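Local coordinates for Melibiose/raffinose/stachyose-binding protein MelE (Bacillus subtilis subsp. subtilis str. 168, PDB 4R6H), which binds melibiose, raffinose and stachyose as the solute-binding component of the ABC transporter MelEDC-MsmX, which imports these sugars, at residues N86-P89 with D90-T94; M112-T115 with Q116-P120; P120-N123 with S124-N128. All coordinates share one frame; numbering follows the deposited sequence.

How the interactions relate
The three contacts follow one another along the chain, interaction 3 beginning at Pro120, where interaction 2 ends. Interactions 2 and 3 have centres 11 Å apart and touch through Leu118, which packs on Asn123 and Lys127; the centre of interaction 1 lies about 21 to 22 Å from theirs, though nearest atoms are about 5 to 8 Å apart. A three-stranded antiparallel sheet relates them: interaction 1 contains one outer strand, 91-92, while interactions 2 and 3 pack on Pro137 of the other, 136-137, with 310-313 between. Interaction 3 also meets strand 370-372 of the six-stranded sheet. Residues 120-128 thus touch both sheets, consistent with a place between the lobes of a solute-binding protein captured open.

Interaction 1 of 3, residues N86-P89 with D90-T94; sequences NDLP and DLFDT
Asp90 OD1 accepts from two donors at least: a water 2.8 Å away, and the hydroxyl of Ser317. The same water donates to Leu88 O at 2.7 Å, so it closes a small ring across Pro89 and ties the carboxylate to the backbone two residues earlier. The other carboxylate oxygen, OD2, takes the backbone N-H of Thr36 and a weak bond from Gln319, which leaves the buried acid little freedom to rotate. The rest of the contact is apolar. Leu88 reaches the Phe92 ring with one methyl, CD2, set 3.6 Å from CE1 and 3.8 Å from CZ, its branch lying askew to the ring. Phe92 CB already points toward the preceding segment, and with CG between the backbone N and carbonyl carbon (chi1 54°) the ring is set so that CE1 and CZ meet that methyl. Its CD1 edge then comes 3.7 Å from Pro89 O, near the ring plane, while Pro89 CG stands 4.2 Å from Phe92 CB.

The segment illustrates how a helix is handed on to a strand in an alpha/beta lobe. Asn86, with positive phi (48°), completes a Schellman motif after helix 75-84, and the chain then enters strand 91-92. Leu91 shares backbone bonds with both Thr36 and Tyr38, a pattern consistent with a parallel neighbour, whereas Phe92 is bonded to Ala312 of the antiparallel strand 310-313. Helix 75-84 packs over this region, with Met79 touching both Pro89 and Phe92, and Tyr75 and Tyr102 also lie against the Phe92 ring.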
ATOM      1  N   ASN A  86      -4.396 -10.875 -25.629  1.00 24.83           N
ATOM      2  CA  ASN A  86      -5.789 -10.420 -25.556  1.00 26.60           C
ATOM      3  C   ASN A  86      -6.701 -11.536 -25.028  1.00 32.47           C
ATOM      4  O   ASN A  86      -7.717 -11.877 -25.630  1.00 31.82           O
ATOM      5  CB  ASN A  86      -6.229  -9.857 -26.914  1.00 30.60           C
ATOM      6  CG  ASN A  86      -6.309  -8.355 -26.887  1.00 47.31           C
ATOM      7  OD1 ASN A  86      -5.509  -7.666 -27.519  1.00 69.08           O
ATOM      8  ND2 ASN A  86      -7.249  -7.832 -26.094  1.00 58.22           N
ATOM      9  N   ASP A  87      -6.293 -12.105 -23.894  1.00 25.54           N
ATOM     10  CA  ASP A  87      -6.886 -13.288 -23.302  1.00 25.19           C
ATOM     11  C   ASP A  87      -6.857 -13.147 -21.785  1.00 23.54           C
ATOM     12  O   ASP A  87      -6.246 -13.937 -21.057  1.00 25.45           O
ATOM     13  CB  ASP A  87      -6.145 -14.577 -23.739  1.00 27.89           C
ATOM     14  CG  ASP A  87      -6.806 -15.838 -23.225  1.00 54.34           C
ATOM     15  OD1 ASP A  87      -8.061 -15.849 -23.140  1.00 37.50           O
ATOM     16  OD2 ASP A  87      -6.072 -16.811 -22.899  1.00 35.45           O
ATOM     17  N   LEU A  88      -7.599 -12.150 -21.328  1.00 23.47           N
ATOM     18  CA  LEU A  88      -7.635 -11.810 -19.929  1.00 22.04           C
ATOM     19  C   LEU A  88      -8.609 -12.678 -19.166  1.00 21.30           C
ATOM     20  O   LEU A  88      -9.539 -13.206 -19.718  1.00 23.29           O
ATOM     21  CB  LEU A  88      -7.973 -10.342 -19.727  1.00 22.58           C
ATOM     22  CG  LEU A  88      -6.838  -9.343 -19.994  1.00 26.42           C
ATOM     23  CD1 LEU A  88      -6.585  -9.171 -21.498  1.00 32.82           C
ATOM     24  CD2 LEU A  88      -7.131  -8.017 -19.339  1.00 26.29           C
ATOM     25  N   PRO A  89      -8.387 -12.800 -17.857  1.00 20.15           N
ATOM     26  CA  PRO A  89      -9.435 -13.357 -17.049  1.00 21.66           C
ATOM     27  C   PRO A  89     -10.665 -12.467 -17.124  1.00 18.04           C
ATOM     28  O   PRO A  89     -10.572 -11.280 -17.446  1.00 20.69           O
ATOM     29  CB  PRO A  89      -8.841 -13.290 -15.630  1.00 21.53           C
ATOM     30  CG  PRO A  89      -7.397 -12.956 -15.799  1.00 21.41           C
ATOM     31  CD  PRO A  89      -7.355 -12.155 -17.030  1.00 21.91           C
ATOM     32  N   ASP A  90     -11.814 -13.023 -16.764  1.00 18.19           N
ATOM     33  CA  ASP A  90     -13.060 -12.232 -16.784  1.00 20.02           C
ATOM     34  C   ASP A  90     -12.990 -11.071 -15.779  1.00 18.44           C
ATOM     35  O   ASP A  90     -13.402  -9.962 -16.055  1.00 18.13           O
ATOM     36  CB  ASP A  90     -14.268 -13.107 -16.505  1.00 19.51           C
ATOM     37  CG  ASP A  90     -14.386 -14.279 -17.497  1.00 22.96           C
ATOM     38  OD1 ASP A  90     -14.287 -14.020 -18.723  1.00 22.46           O
ATOM     39  OD2 ASP A  90     -14.504 -15.432 -17.018  1.00 24.09           O
ATOM     40  N   LEU A  91     -12.418 -11.386 -14.636  1.00 17.75           N
ATOM     41  CA  LEU A  91     -12.211 -10.396 -13.572  1.00 18.87           C
ATOM     42  C   LEU A  91     -10.766 -10.507 -13.108  1.00 16.81           C
ATOM     43  O   LEU A  91     -10.243 -11.624 -12.951  1.00 17.68           O
ATOM     44  CB  LEU A  91     -13.131 -10.683 -12.402  1.00 17.45           C
ATOM     45  CG  LEU A  91     -14.615 -10.379 -12.592  1.00 16.63           C
ATOM     46  CD1 LEU A  91     -15.484 -11.123 -11.578  1.00 20.36           C
ATOM     47  CD2 LEU A  91     -14.877  -8.889 -12.524  1.00 18.26           C
ATOM     48  N   PHE A  92     -10.159  -9.371 -12.832  1.00 16.89           N
ATOM     49  CA  PHE A  92      -8.766  -9.362 -12.399  1.00 17.27           C
ATOM     50  C   PHE A  92      -8.509  -8.193 -11.447  1.00 16.44           C
ATOM     51  O   PHE A  92      -9.209  -7.215 -11.413  1.00 17.59           O
ATOM     52  CB  PHE A  92      -7.812  -9.360 -13.599  1.00 17.55           C
ATOM     53  CG  PHE A  92      -8.062  -8.264 -14.570  1.00 18.86           C
ATOM     54  CD1 PHE A  92      -8.977  -8.430 -15.614  1.00 18.19           C
ATOM     55  CD2 PHE A  92      -7.432  -7.049 -14.437  1.00 20.74           C
ATOM     56  CE1 PHE A  92      -9.228  -7.380 -16.479  1.00 17.22           C
ATOM     57  CE2 PHE A  92      -7.670  -6.014 -15.329  1.00 20.35           C
ATOM     58  CZ  PHE A  92      -8.575  -6.184 -16.337  1.00 20.28           C
ATOM     59  N   ASP A  93      -7.438  -8.335 -10.689  1.00 17.25           N
ATOM     60  CA  ASP A  93      -7.020  -7.348  -9.686  1.00 17.27           C
ATOM     61  C   ASP A  93      -6.025  -6.380 -10.316  1.00 17.22           C
ATOM     62  O   ASP A  93      -4.984  -6.795 -10.896  1.00 18.58           O
ATOM     63  CB  ASP A  93      -6.402  -8.141  -8.557  1.00 17.44           C
ATOM     64  CG  ASP A  93      -6.108  -7.331  -7.273  1.00 17.85           C
ATOM     65  OD1 ASP A  93      -6.193  -6.094  -7.283  1.00 17.67           O
ATOM     66  OD2 ASP A  93      -5.753  -8.028  -6.259  1.00 18.63           O
ATOM     67  N   THR A  94      -6.322  -5.092 -10.253  1.00 16.95           N
ATOM     68  CA  THR A  94      -5.393  -4.111 -10.787  1.00 16.52           C
ATOM     69  C   THR A  94      -4.301  -3.667  -9.792  1.00 21.59           C
ATOM     70  O   THR A  94      -3.327  -3.056 -10.214  1.00 19.16           O
ATOM     71  CB  THR A  94      -6.142  -2.886 -11.333  1.00 20.90           C
ATOM     72  OG1 THR A  94      -6.928  -2.302 -10.297  1.00 20.95           O
ATOM     73  CG2 THR A  94      -7.086  -3.307 -12.455  1.00 20.65           C
TER
HETATM   74  O   HOH W   1     -11.945 -14.232 -20.155  1.00 34.51           O

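Interaction 2 of 3, residues M112-T115 with Q116-P120; sequences MKWT and QDLDP
Trp114 and Leu118 run side by side and point the same way, the leucine methyl CD1 approaching the indole at its edge, near the ring plane, 4.2 Å from CZ3. Thr115 approaches it from another direction, its CG2 over the centre of one face, 3.6 Å above the plane. The edge also receives Met112, whose terminal CE lies in the ring plane and whose SD accepts a weak, long bond of 3.5 Å from Trp114 NE1. Methyl groups of three residues thus meet the indole, one over a face and two at its edge. Trp114 can lie this way because chi1 of 67° places CG between the backbone N and C, folding the indole beside the turn.

The backbone that carries these side chains forms a short 3-10 turn. Asp117 N binds Trp114 O at 2.9 Å, and Leu118 N binds Thr115 O at 3.1 Å with a nearly straight N-H...O angle of 170°; both donors stand above the plane of the carbonyl they use. The bond from Gln116 N to Lys113 O is weak, at 3.4 Å. A water donates to Asp117 OD2 and weakly to Trp114 O, extending the polar side of the turn.

The turn packs between helix 320-331, through Ile327 and Ala331, and Pro137 of strand 136-137, which both Trp114 and Leu118 touch; Tyr136 meets the indole edge-to-face. The chemistry is accordingly divided: backbone hydrogen bonds set the shape of the turn, whereas dispersion contacts, with one feeble N-H...S bond, settle the tryptophan against the protein.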
ATOM      1  N   MET A 112     -22.685   1.150 -12.876  1.00 20.71           N
ATOM      2  CA  MET A 112     -23.070   0.240 -11.801  1.00 22.50           C
ATOM      3  C   MET A 112     -23.561   0.982 -10.553  1.00 18.80           C
ATOM      4  O   MET A 112     -23.026   2.026 -10.179  1.00 22.89           O
ATOM      5  CB  MET A 112     -21.896  -0.700 -11.431  1.00 23.81           C
ATOM      6  CG  MET A 112     -21.391  -1.565 -12.588  1.00 22.79           C
ATOM      7  SD  MET A 112     -20.305  -2.897 -12.037  1.00 21.15           S
ATOM      8  CE  MET A 112     -21.493  -3.934 -11.226  1.00 22.38           C
ATOM      9  N   LYS A 113     -24.525   0.364  -9.888  1.00 21.57           N
ATOM     10  CA  LYS A 113     -25.204   0.990  -8.733  1.00 25.35           C
ATOM     11  C   LYS A 113     -24.246   1.304  -7.591  1.00 23.35           C
ATOM     12  O   LYS A 113     -24.396   2.316  -6.896  1.00 22.52           O
ATOM     13  CB  LYS A 113     -26.346   0.079  -8.244  1.00 26.41           C
ATOM     14  CG  LYS A 113     -27.333  -0.220  -9.366  1.00 52.32           C
ATOM     15  CD  LYS A 113     -28.767  -0.457  -8.930  1.00 73.49           C
ATOM     16  CE  LYS A 113     -29.703  -0.210 -10.113  1.00 66.42           C
ATOM     17  NZ  LYS A 113     -31.145  -0.187  -9.744  1.00 85.14           N
ATOM     18  N   TRP A 114     -23.226   0.447  -7.367  1.00 21.80           N
ATOM     19  CA  TRP A 114     -22.322   0.654  -6.217  1.00 21.65           C
ATOM     20  C   TRP A 114     -21.514   1.945  -6.280  1.00 21.28           C
ATOM     21  O   TRP A 114     -21.071   2.459  -5.257  1.00 23.11           O
ATOM     22  CB  TRP A 114     -21.359  -0.548  -6.033  1.00 22.78           C
ATOM     23  CG  TRP A 114     -20.343  -0.711  -7.159  1.00 20.50           C
ATOM     24  CD1 TRP A 114     -20.453  -1.525  -8.243  1.00 21.95           C
ATOM     25  CD2 TRP A 114     -19.121  -0.001  -7.315  1.00 16.87           C
ATOM     26  NE1 TRP A 114     -19.374  -1.385  -9.046  1.00 19.12           N
ATOM     27  CE2 TRP A 114     -18.521  -0.460  -8.513  1.00 18.13           C
ATOM     28  CE3 TRP A 114     -18.439   0.978  -6.558  1.00 19.62           C
ATOM     29  CZ2 TRP A 114     -17.293   0.011  -8.957  1.00 19.46           C
ATOM     30  CZ3 TRP A 114     -17.213   1.414  -6.981  1.00 20.34           C
ATOM     31  CH2 TRP A 114     -16.644   0.951  -8.189  1.00 20.78           C
ATOM     32  N   THR A 115     -21.339   2.503  -7.487  1.00 19.22           N
ATOM     33  CA  THR A 115     -20.470   3.645  -7.654  1.00 18.17           C
ATOM     34  C   THR A 115     -20.943   4.871  -6.866  1.00 19.36           C
ATOM     35  O   THR A 115     -20.127   5.681  -6.512  1.00 21.12           O
ATOM     36  CB  THR A 115     -20.266   3.999  -9.149  1.00 24.10           C
ATOM     37  OG1 THR A 115     -21.519   4.393  -9.734  1.00 22.70           O
ATOM     38  CG2 THR A 115     -19.687   2.807  -9.906  1.00 28.84           C
ATOM     39  N   GLN A 116     -22.242   4.934  -6.557  1.00 22.08           N
ATOM     40  CA  GLN A 116     -22.722   6.052  -5.753  1.00 23.54           C
ATOM     41  C   GLN A 116     -22.065   6.084  -4.380  1.00 27.26           C
ATOM     42  O   GLN A 116     -22.006   7.141  -3.767  1.00 24.64           O
ATOM     43  CB  GLN A 116     -24.244   6.044  -5.604  1.00 28.33           C
ATOM     44  CG  GLN A 116     -24.829   4.914  -4.805  1.00 29.04           C
ATOM     45  CD  GLN A 116     -26.330   5.081  -4.575  1.00 43.22           C
ATOM     46  OE1 GLN A 116     -26.848   6.194  -4.587  1.00 35.96           O
ATOM     47  NE2 GLN A 116     -27.028   3.972  -4.368  1.00 37.46           N
ATOM     48  N   ASP A 117     -21.560   4.946  -3.911  1.00 21.24           N
ATOM     49  CA  ASP A 117     -20.931   4.895  -2.606  1.00 18.89           C
ATOM     50  C   ASP A 117     -19.411   4.749  -2.615  1.00 19.48           C
ATOM     51  O   ASP A 117     -18.807   4.464  -1.565  1.00 20.14           O
ATOM     52  CB  ASP A 117     -21.556   3.776  -1.785  1.00 23.22           C
ATOM     53  CG  ASP A 117     -23.003   4.060  -1.419  1.00 30.87           C
ATOM     54  OD1 ASP A 117     -23.333   5.220  -1.082  1.00 30.88           O
ATOM     55  OD2 ASP A 117     -23.799   3.111  -1.473  1.00 29.48           O
ATOM     56  N   LEU A 118     -18.784   4.985  -3.766  1.00 18.53           N
ATOM     57  CA  LEU A 118     -17.334   4.967  -3.831  1.00 17.30           C
ATOM     58  C   LEU A 118     -16.724   5.968  -2.833  1.00 20.15           C
ATOM     59  O   LEU A 118     -17.154   7.149  -2.794  1.00 22.02           O
ATOM     60  CB  LEU A 118     -16.838   5.302  -5.222  1.00 20.24           C
ATOM     61  CG  LEU A 118     -15.315   5.391  -5.427  1.00 21.67           C
ATOM     62  CD1 LEU A 118     -14.608   4.059  -5.123  1.00 21.61           C
ATOM     63  CD2 LEU A 118     -14.906   5.875  -6.809  1.00 25.87           C
ATOM     64  N   ASP A 119     -15.768   5.542  -2.005  1.00 20.17           N
ATOM     65  CA  ASP A 119     -15.097   6.467  -1.083  1.00 21.25           C
ATOM     66  C   ASP A 119     -14.491   7.611  -1.884  1.00 22.11           C
ATOM     67  O   ASP A 119     -13.702   7.373  -2.775  1.00 21.91           O
ATOM     68  CB  ASP A 119     -14.042   5.717  -0.240  1.00 20.37           C
ATOM     69  CG  ASP A 119     -13.426   6.578   0.883  1.00 19.36           C
ATOM     70  OD1 ASP A 119     -13.194   7.780   0.665  1.00 24.64           O
ATOM     71  OD2 ASP A 119     -13.176   6.013   1.969  1.00 25.09           O
ATOM     72  N   PRO A 120     -14.873   8.869  -1.582  1.00 24.68           N
ATOM     73  CA  PRO A 120     -14.270   9.945  -2.388  1.00 26.33           C
ATOM     74  C   PRO A 120     -12.733  10.064  -2.330  1.00 23.24           C
ATOM     75  O   PRO A 120     -12.162  10.665  -3.204  1.00 28.41           O
ATOM     76  CB  PRO A 120     -14.921  11.235  -1.836  1.00 31.04           C
ATOM     77  CG  PRO A 120     -15.566  10.859  -0.552  1.00 35.68           C
ATOM     78  CD  PRO A 120     -15.730   9.366  -0.490  1.00 25.87           C
TER
HETATM   79  O   HOH W   2     -23.097   0.870  -2.966  1.00 36.57           O

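Interaction 3 of 3, residues P120-N123 with S124-N128; sequences PNLN and SILKN
Lys127 lies alongside Asn123, both side chains pointing the same way. Its CB stands 3.3 Å from Asn123 O, the carbonyl to which Lys127 N also makes a weak bond. CG remains near that oxygen, at 3.8 Å. CD moves on to the amide of Asn123, 4.0 Å from OD1, and rests against Leu118 CD2 as well. At this level the chain bends (chi3 58°), and the bend carries the ammonium end on beyond the Asn123 amide.

The backbone here passes from a 3-10 segment into the short helix 123-126. Leu122 O accepts twice: from Leu126 N at 2.9 Å, nearly along the C=O axis, and from Ile125 N, which lies well above the carbonyl plane. One carbonyl thus serves the i+3 and i+4 amides together, as where 3-10 winding passes into alpha-helix. At the start of the helix, water lies between Ser124 N and the carbonyls of Pro120 and Asn121; its two sites are so close that they are probably not both filled at once.

Lys99 binds Ser124 O from outside the segments. Leu122 and Leu126 both touch Pro137 of strand 136-137, while Asn121 and Ile125 touch strand 370-372, so helix 123-126 is lodged between strands of two different sheets.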
ATOM      1  N   PRO A 120     -14.873   8.869  -1.582  1.00 24.68           N
ATOM      2  CA  PRO A 120     -14.270   9.945  -2.388  1.00 26.33           C
ATOM      3  C   PRO A 120     -12.733  10.064  -2.330  1.00 23.24           C
ATOM      4  O   PRO A 120     -12.162  10.665  -3.204  1.00 28.41           O
ATOM      5  CB  PRO A 120     -14.921  11.235  -1.836  1.00 31.04           C
ATOM      6  CG  PRO A 120     -15.566  10.859  -0.552  1.00 35.68           C
ATOM      7  CD  PRO A 120     -15.730   9.366  -0.490  1.00 25.87           C
ATOM      8  N   ASN A 121     -12.090   9.490  -1.318  1.00 26.90           N
ATOM      9  CA  ASN A 121     -10.630   9.421  -1.305  1.00 24.99           C
ATOM     10  C   ASN A 121     -10.046   8.566  -2.433  1.00 25.89           C
ATOM     11  O   ASN A 121      -8.853   8.673  -2.746  1.00 30.00           O
ATOM     12  CB  ASN A 121     -10.132   8.906   0.037  1.00 25.92           C
ATOM     13  CG  ASN A 121     -10.105   9.978   1.098  1.00 22.46           C
ATOM     14  OD1 ASN A 121      -9.924  11.176   0.810  1.00 30.86           O
ATOM     15  ND2 ASN A 121     -10.288   9.564   2.315  1.00 25.61           N
ATOM     16  N   LEU A 122     -10.902   7.784  -3.089  1.00 22.83           N
ATOM     17  CA  LEU A 122     -10.525   6.935  -4.193  1.00 23.50           C
ATOM     18  C   LEU A 122     -10.898   7.501  -5.571  1.00 21.01           C
ATOM     19  O   LEU A 122     -10.565   6.876  -6.577  1.00 23.67           O
ATOM     20  CB  LEU A 122     -11.158   5.538  -4.011  1.00 21.79           C
ATOM     21  CG  LEU A 122     -10.712   4.728  -2.788  1.00 22.57           C
ATOM     22  CD1 LEU A 122     -11.397   3.381  -2.693  1.00 22.90           C
ATOM     23  CD2 LEU A 122      -9.193   4.578  -2.844  1.00 25.54           C
ATOM     24  N   ASN A 123     -11.530   8.673  -5.624  1.00 28.77           N
ATOM     25  CA  ASN A 123     -11.903   9.244  -6.945  1.00 31.02           C
ATOM     26  C   ASN A 123     -10.777   9.459  -7.943  1.00 32.61           C
ATOM     27  O   ASN A 123     -10.912   9.115  -9.102  1.00 32.73           O
ATOM     28  CB  ASN A 123     -12.610  10.569  -6.763  1.00 27.58           C
ATOM     29  CG  ASN A 123     -13.990  10.424  -6.198  1.00 30.17           C
ATOM     30  OD1 ASN A 123     -14.545   9.323  -6.121  1.00 32.66           O
ATOM     31  ND2 ASN A 123     -14.584  11.553  -5.804  1.00 35.20           N
ATOM     32  N   SER A 124      -9.662  10.032  -7.507  1.00 27.62           N
ATOM     33  CA  SER A 124      -8.536  10.285  -8.399  1.00 27.43           C
ATOM     34  C   SER A 124      -7.822   9.037  -8.822  1.00 32.35           C
ATOM     35  O   SER A 124      -7.057   9.064  -9.775  1.00 33.33           O
ATOM     36  CB  SER A 124      -7.493  11.191  -7.720  1.00 34.14           C
ATOM     37  OG  SER A 124      -8.025  12.479  -7.556  1.00 49.79           O
ATOM     38  N   ILE A 125      -8.004   7.948  -8.066  1.00 25.98           N
ATOM     39  CA  ILE A 125      -7.254   6.744  -8.310  1.00 29.62           C
ATOM     40  C   ILE A 125      -8.025   5.796  -9.203  1.00 25.77           C
ATOM     41  O   ILE A 125      -7.440   5.206 -10.131  1.00 30.48           O
ATOM     42  CB  ILE A 125      -6.857   6.084  -6.957  1.00 26.34           C
ATOM     43  CG1 ILE A 125      -5.947   7.064  -6.182  1.00 36.22           C
ATOM     44  CG2 ILE A 125      -6.109   4.779  -7.176  1.00 34.37           C
ATOM     45  CD1 ILE A 125      -5.953   6.919  -4.670  1.00 29.87           C
ATOM     46  N   LEU A 126      -9.329   5.678  -8.938  1.00 21.75           N
ATOM     47  CA  LEU A 126     -10.171   4.699  -9.635  1.00 24.64           C
ATOM     48  C   LEU A 126     -11.065   5.278 -10.703  1.00 33.79           C
ATOM     49  O   LEU A 126     -11.789   4.538 -11.360  1.00 27.58           O
ATOM     50  CB  LEU A 126     -10.989   3.895  -8.634  1.00 25.23           C
ATOM     51  CG  LEU A 126     -10.150   2.826  -7.935  1.00 35.46           C
ATOM     52  CD1 LEU A 126     -11.058   2.117  -6.952  1.00 43.56           C
ATOM     53  CD2 LEU A 126      -9.529   1.851  -8.929  1.00 32.76           C
ATOM     54  N   LYS A 127     -11.008   6.586 -10.903  1.00 28.11           N
ATOM     55  CA  LYS A 127     -11.762   7.205 -11.977  1.00 28.49           C
ATOM     56  C   LYS A 127     -10.880   8.120 -12.763  1.00 33.79           C
ATOM     57  O   LYS A 127      -9.850   8.587 -12.267  1.00 32.16           O
ATOM     58  CB  LYS A 127     -12.957   8.025 -11.451  1.00 30.79           C
ATOM     59  CG  LYS A 127     -13.901   7.281 -10.552  1.00 29.57           C
ATOM     60  CD  LYS A 127     -14.975   8.183  -9.983  1.00 33.84           C
ATOM     61  CE  LYS A 127     -15.784   8.840 -11.080  1.00 46.13           C
ATOM     62  NZ  LYS A 127     -16.991   9.492 -10.512  1.00 56.03           N
ATOM     63  N   ASN A 128     -11.316   8.417 -13.984  1.00 39.07           N
ATOM     64  CA  ASN A 128     -10.788   9.586 -14.670  1.00 36.55           C
ATOM     65  C   ASN A 128     -11.760  10.750 -14.510  1.00 32.98           C
ATOM     66  O   ASN A 128     -12.937  10.573 -14.137  1.00 27.69           O
ATOM     67  CB  ASN A 128     -10.313   9.284 -16.109  1.00 32.12           C
ATOM     68  CG  ASN A 128     -11.394   8.769 -17.045  1.00 33.36           C
ATOM     69  OD1 ASN A 128     -12.557   9.145 -16.953  1.00 44.26           O
ATOM     70  ND2 ASN A 128     -10.988   7.918 -17.991  1.00 35.16           N
TER
HETATM   71  O   HOH W   3      -9.899  11.443  -4.892  1.00 37.10           O
HETATM   72  O   HOH W   4      -8.107   9.790  -5.056  1.00 38.24           O